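Local coordinates for hypothetical membrane spanning protein (Thermus thermophilus, PDB 2VPZ), which probably serves as the quinone-binding membrane subunit of a polysulfide reductase, passing electrons from menaquinol to the partner subunits of the complex, at residues C[21-26]-C[157-162]; C[29-34]-C[47-52]. All coordinates share one frame; numbering follows the deposited sequence.

Interaction 1. Residues C[21-26]-C[157-162]; sequences HFVLVG and LVLALG
The carbonyl oxygen of Val23 is approached by two groups, one from its own helix and one from across the contact. Gly26 N gives it a weak hydrogen bond at 3.4 Å, three residues further along the helix, while the methyl Leu159 CD1 comes up to Val23 O at 3.2 Å. That second approach is close for a carbon against an oxygen and makes this the tight point of the interface. Leu159 reaches it by being fully stretched: CG stands anti to its own carbonyl carbon (chi1 -66°), and CD1 then continues anti to CA (chi2 -176°), which carries one methyl straight out from helix 148-166. The same CD1 lies 3.9 Å from Val23 CG1, where the two side chains cross at about a right angle. Val23 turns CG1 into place by setting it anti to its backbone nitrogen. Gly26 gives a looser contact, its carbonyl carbon 4.5 Å from Leu159 CD1, and with no side chain between them the CA atoms of Gly26 and Leu159 come within 6.8 Å. A single leucine methyl therefore rests on bare backbone, with a valine branch beside it, and the whole contact buries 135 Å². Helix 227-245 adds a third wall, Val23 touching Ala236 and Leu159 touching Ala235. On another side of helix 16-41, His21 makes a weak hydrogen bond through NE2 to the hydroxyl of Tyr130, and Val25 packs on the same tyrosine; His21 and Tyr130 are both quinone-binding residues of this protein, although no quinone is bound to this chain here. The arrangement is apolar helix packing of a transmembrane bundle, in a fold assigned to the polysulfide reductase family; here it joins the helix that carries a quinone-binding histidine to helix 148-166.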
# COMPACT_ATOMS: atom_id res chain seq x y z
N HIS C 21 43.61 -4.86 -5.86
CA HIS C 21 43.69 -3.61 -6.63
C HIS C 21 43.45 -2.43 -5.67
O HIS C 21 44.14 -1.40 -5.71
CB HIS C 21 42.66 -3.54 -7.81
CG HIS C 21 42.21 -2.18 -8.19
ND1 HIS C 21 42.51 -1.60 -9.39
CD2 HIS C 21 41.51 -1.28 -7.52
CE1 HIS C 21 42.02 -0.38 -9.44
NE2 HIS C 21 41.40 -0.16 -8.30
N PHE C 22 42.47 -2.58 -4.77
CA PHE C 22 42.15 -1.54 -3.80
C PHE C 22 43.30 -1.18 -2.84
O PHE C 22 43.51 -0.02 -2.55
CB PHE C 22 40.87 -1.89 -3.02
CG PHE C 22 39.61 -1.24 -3.55
CD1 PHE C 22 38.92 -1.77 -4.65
CD2 PHE C 22 39.11 -0.07 -2.95
CE1 PHE C 22 37.76 -1.15 -5.16
CE2 PHE C 22 37.95 0.57 -3.44
CZ PHE C 22 37.27 0.03 -4.55
N VAL C 23 44.05 -2.17 -2.36
CA VAL C 23 45.19 -1.88 -1.50
C VAL C 23 46.29 -1.19 -2.33
O VAL C 23 46.92 -0.23 -1.88
CB VAL C 23 45.80 -3.19 -0.85
CG1 VAL C 23 47.15 -2.88 -0.14
CG2 VAL C 23 44.80 -3.84 0.13
N LEU C 24 46.47 -1.64 -3.57
CA LEU C 24 47.52 -1.11 -4.45
C LEU C 24 47.33 0.36 -4.92
O LEU C 24 48.27 1.15 -4.81
CB LEU C 24 47.80 -2.06 -5.63
CG LEU C 24 49.10 -2.92 -5.61
CD1 LEU C 24 49.26 -3.60 -4.24
CD2 LEU C 24 49.09 -3.98 -6.75
N VAL C 25 46.15 0.71 -5.42
CA VAL C 25 45.88 2.08 -5.86
C VAL C 25 46.05 3.09 -4.67
O VAL C 25 46.28 4.29 -4.89
CB VAL C 25 44.44 2.21 -6.52
CG1 VAL C 25 43.35 2.16 -5.46
CG2 VAL C 25 44.34 3.50 -7.35
N GLY C 26 45.95 2.60 -3.43
CA GLY C 26 46.16 3.40 -2.22
C GLY C 26 47.64 3.80 -2.17
O GLY C 26 47.99 4.99 -2.05
N LEU C 157 47.28 6.97 2.69
CA LEU C 157 48.40 7.74 3.23
C LEU C 157 49.21 6.89 4.24
O LEU C 157 50.44 6.89 4.21
CB LEU C 157 47.91 9.07 3.85
CG LEU C 157 47.26 10.04 2.83
CD1 LEU C 157 46.59 11.25 3.53
CD2 LEU C 157 48.32 10.49 1.80
N VAL C 158 48.54 6.14 5.10
CA VAL C 158 49.25 5.25 6.02
C VAL C 158 50.10 4.21 5.19
O VAL C 158 51.21 3.85 5.59
CB VAL C 158 48.25 4.53 6.99
CG1 VAL C 158 49.00 3.63 7.97
CG2 VAL C 158 47.40 5.59 7.76
N LEU C 159 49.59 3.76 4.03
CA LEU C 159 50.34 2.83 3.16
C LEU C 159 51.60 3.48 2.55
O LEU C 159 52.68 2.89 2.59
CB LEU C 159 49.47 2.24 2.01
CG LEU C 159 48.30 1.32 2.38
CD1 LEU C 159 47.61 0.77 1.12
CD2 LEU C 159 48.79 0.17 3.26
N ALA C 160 51.47 4.66 1.97
CA ALA C 160 52.62 5.34 1.37
C ALA C 160 53.72 5.72 2.40
O ALA C 160 54.91 5.44 2.18
CB ALA C 160 52.17 6.61 0.59
N LEU C 161 53.32 6.32 3.52
CA LEU C 161 54.25 6.74 4.58
C LEU C 161 54.90 5.53 5.32
O LEU C 161 56.05 5.61 5.79
CB LEU C 161 53.57 7.71 5.58
CG LEU C 161 53.19 9.13 5.06
CD1 LEU C 161 52.23 9.86 6.03
CD2 LEU C 161 54.47 9.95 4.82
N GLY C 162 54.14 4.44 5.42
CA GLY C 162 54.62 3.21 6.03
C GLY C 162 55.74 2.60 5.19
O GLY C 162 56.72 2.05 5.72

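Interaction 2. Residues C[29-34]-C[47-52]; sequences GGVALL and RRYTLY
Val31 pushes its CG1 methyl against the second helix at three points: 3.7 Å from Tyr49 O, 4.0 Å from Tyr52 CB, and 4.4 Å from Tyr49 CD2, where it meets the ring at its edge. Placing CG1 anti to the backbone N (chi1 163°) aims the methyl into this notch. Segments 29-34 and 47-52 run nearly antiparallel, their axes 8.4 Å apart at closest and 160° between directions, as suits neighbours joined by a short turn. Packing is slacker one turn on, where Leu34 CD1 approaches Tyr49 CE2 obliquely at 4.3 Å; the hydroxyl of that buried tyrosine bonds to Ser169 OG. On the partly exposed side, the Tyr52 ring runs off from segment 29-34, its CD1 above the Tyr49 ring, offset toward the rim. There Arg48 grips Tyr52 OH side-on with two nitrogens, NE at 3.2 Å and NH2 at 3.1 Å, both bonds bent to about 140°, while its NH1 forms a salt bridge with Glu45. An alanine in place of Tyr52 would keep the CB beside Val31 but lack the hydroxyl, and the Arg48 guanidinium, then held by Glu45 at NH1, would probably be freer to turn, with part of one Tyr49 face uncovered. Between the helices, then, side chains meet through carbon, with one methyl on a carbonyl oxygen, and the charge of Arg48 lies to one side, beside Leu167.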
# COMPACT_ATOMS: atom_id res chain seq x y z
N GLY C 29 48.68 6.03 -5.45
CA GLY C 29 48.27 7.41 -5.22
C GLY C 29 48.97 8.23 -4.15
O GLY C 29 49.35 9.39 -4.37
N GLY C 30 49.15 7.62 -2.98
CA GLY C 30 49.87 8.22 -1.87
C GLY C 30 51.38 8.34 -2.10
O GLY C 30 52.03 9.23 -1.54
N VAL C 31 51.99 7.47 -2.90
CA VAL C 31 53.43 7.64 -3.16
C VAL C 31 53.59 8.76 -4.22
O VAL C 31 54.57 9.53 -4.19
CB VAL C 31 54.15 6.27 -3.55
CG1 VAL C 31 55.52 6.54 -4.21
CG2 VAL C 31 54.35 5.42 -2.27
N ALA C 32 52.62 8.90 -5.13
CA ALA C 32 52.63 9.98 -6.11
C ALA C 32 52.41 11.34 -5.37
O ALA C 32 52.84 12.39 -5.87
CB ALA C 32 51.51 9.78 -7.19
N LEU C 33 51.77 11.33 -4.20
CA LEU C 33 51.57 12.57 -3.42
C LEU C 33 52.93 12.95 -2.76
O LEU C 33 53.33 14.12 -2.77
CB LEU C 33 50.46 12.45 -2.33
CG LEU C 33 50.22 13.72 -1.46
CD1 LEU C 33 49.51 14.81 -2.28
CD2 LEU C 33 49.40 13.40 -0.20
N LEU C 34 53.62 11.94 -2.23
CA LEU C 34 54.94 12.10 -1.63
C LEU C 34 55.94 12.66 -2.67
O LEU C 34 56.64 13.65 -2.40
CB LEU C 34 55.47 10.78 -1.05
CG LEU C 34 54.70 10.28 0.18
CD1 LEU C 34 55.58 9.31 0.99
CD2 LEU C 34 54.25 11.48 1.06
N ARG C 47 63.35 12.50 -6.84
CA ARG C 47 63.57 11.74 -8.06
C ARG C 47 63.24 10.25 -8.07
O ARG C 47 62.66 9.72 -9.03
CB ARG C 47 65.00 11.97 -8.55
CG ARG C 47 65.21 13.26 -9.33
CD ARG C 47 64.94 13.00 -10.81
NE ARG C 47 65.79 11.93 -11.34
CZ ARG C 47 65.95 11.66 -12.63
NH1 ARG C 47 65.31 12.41 -13.51
NH2 ARG C 47 66.74 10.67 -13.05
N ARG C 48 63.63 9.58 -7.00
CA ARG C 48 63.37 8.16 -6.87
C ARG C 48 61.95 7.93 -6.33
O ARG C 48 61.37 6.88 -6.56
CB ARG C 48 64.40 7.49 -5.96
CG ARG C 48 64.30 7.92 -4.52
CD ARG C 48 65.47 7.41 -3.72
NE ARG C 48 65.18 6.17 -3.02
CZ ARG C 48 65.14 6.06 -1.70
NH1 ARG C 48 65.38 7.14 -0.96
NH2 ARG C 48 64.86 4.90 -1.12
N TYR C 49 61.36 8.89 -5.63
CA TYR C 49 59.98 8.69 -5.19
C TYR C 49 59.08 8.76 -6.44
O TYR C 49 58.03 8.12 -6.50
CB TYR C 49 59.53 9.67 -4.09
CG TYR C 49 59.80 9.12 -2.70
CD1 TYR C 49 61.03 9.34 -2.07
CD2 TYR C 49 58.87 8.31 -2.05
CE1 TYR C 49 61.33 8.76 -0.84
CE2 TYR C 49 59.14 7.72 -0.82
CZ TYR C 49 60.38 7.95 -0.21
OH TYR C 49 60.67 7.38 1.01
N THR C 50 59.52 9.51 -7.44
CA THR C 50 58.78 9.62 -8.68
C THR C 50 58.88 8.29 -9.48
O THR C 50 57.90 7.81 -10.07
CB THR C 50 59.28 10.85 -9.51
OG1 THR C 50 59.29 12.00 -8.69
CG2 THR C 50 58.38 11.08 -10.74
N LEU C 51 60.05 7.65 -9.46
CA LEU C 51 60.21 6.37 -10.16
C LEU C 51 59.19 5.33 -9.62
O LEU C 51 58.51 4.66 -10.40
CB LEU C 51 61.65 5.77 -10.06
CG LEU C 51 61.83 4.39 -10.73
CD1 LEU C 51 61.60 4.48 -12.27
CD2 LEU C 51 63.22 3.80 -10.44
N TYR C 52 59.10 5.24 -8.29
CA TYR C 52 58.22 4.36 -7.48
C TYR C 52 56.70 4.58 -7.70
O TYR C 52 55.89 3.62 -7.79
CB TYR C 52 58.49 4.58 -6.00
CG TYR C 52 59.86 4.32 -5.42
CD1 TYR C 52 60.19 4.84 -4.17
CD2 TYR C 52 60.82 3.49 -6.05
CE1 TYR C 52 61.39 4.57 -3.53
CE2 TYR C 52 62.06 3.20 -5.42
CZ TYR C 52 62.33 3.75 -4.16
OH TYR C 52 63.51 3.45 -3.52

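Overall arrangement
Helix 16-41 takes part in both contacts, meeting helix 148-166 in interaction 1 and its sequence neighbour, helix 46-65, in interaction 2. Interaction 1 lies deep, its centre about 5 Å from that of the chain; interaction 2 sits about 15 Å out. Both are buried contacts, each with one partly exposed residue among those that touch, Val23 in the first and Tyr52 in the second. In each a methyl meets a backbone carbonyl oxygen; the second adds tyrosines, one of them held by an arginine of its own helix. Along the chain, interaction 2 is nested within the loop closed by interaction 1. Their centres are about 12 Å apart, and the two touch: Ala160 CB packs 3.3 Å from Gly30 C.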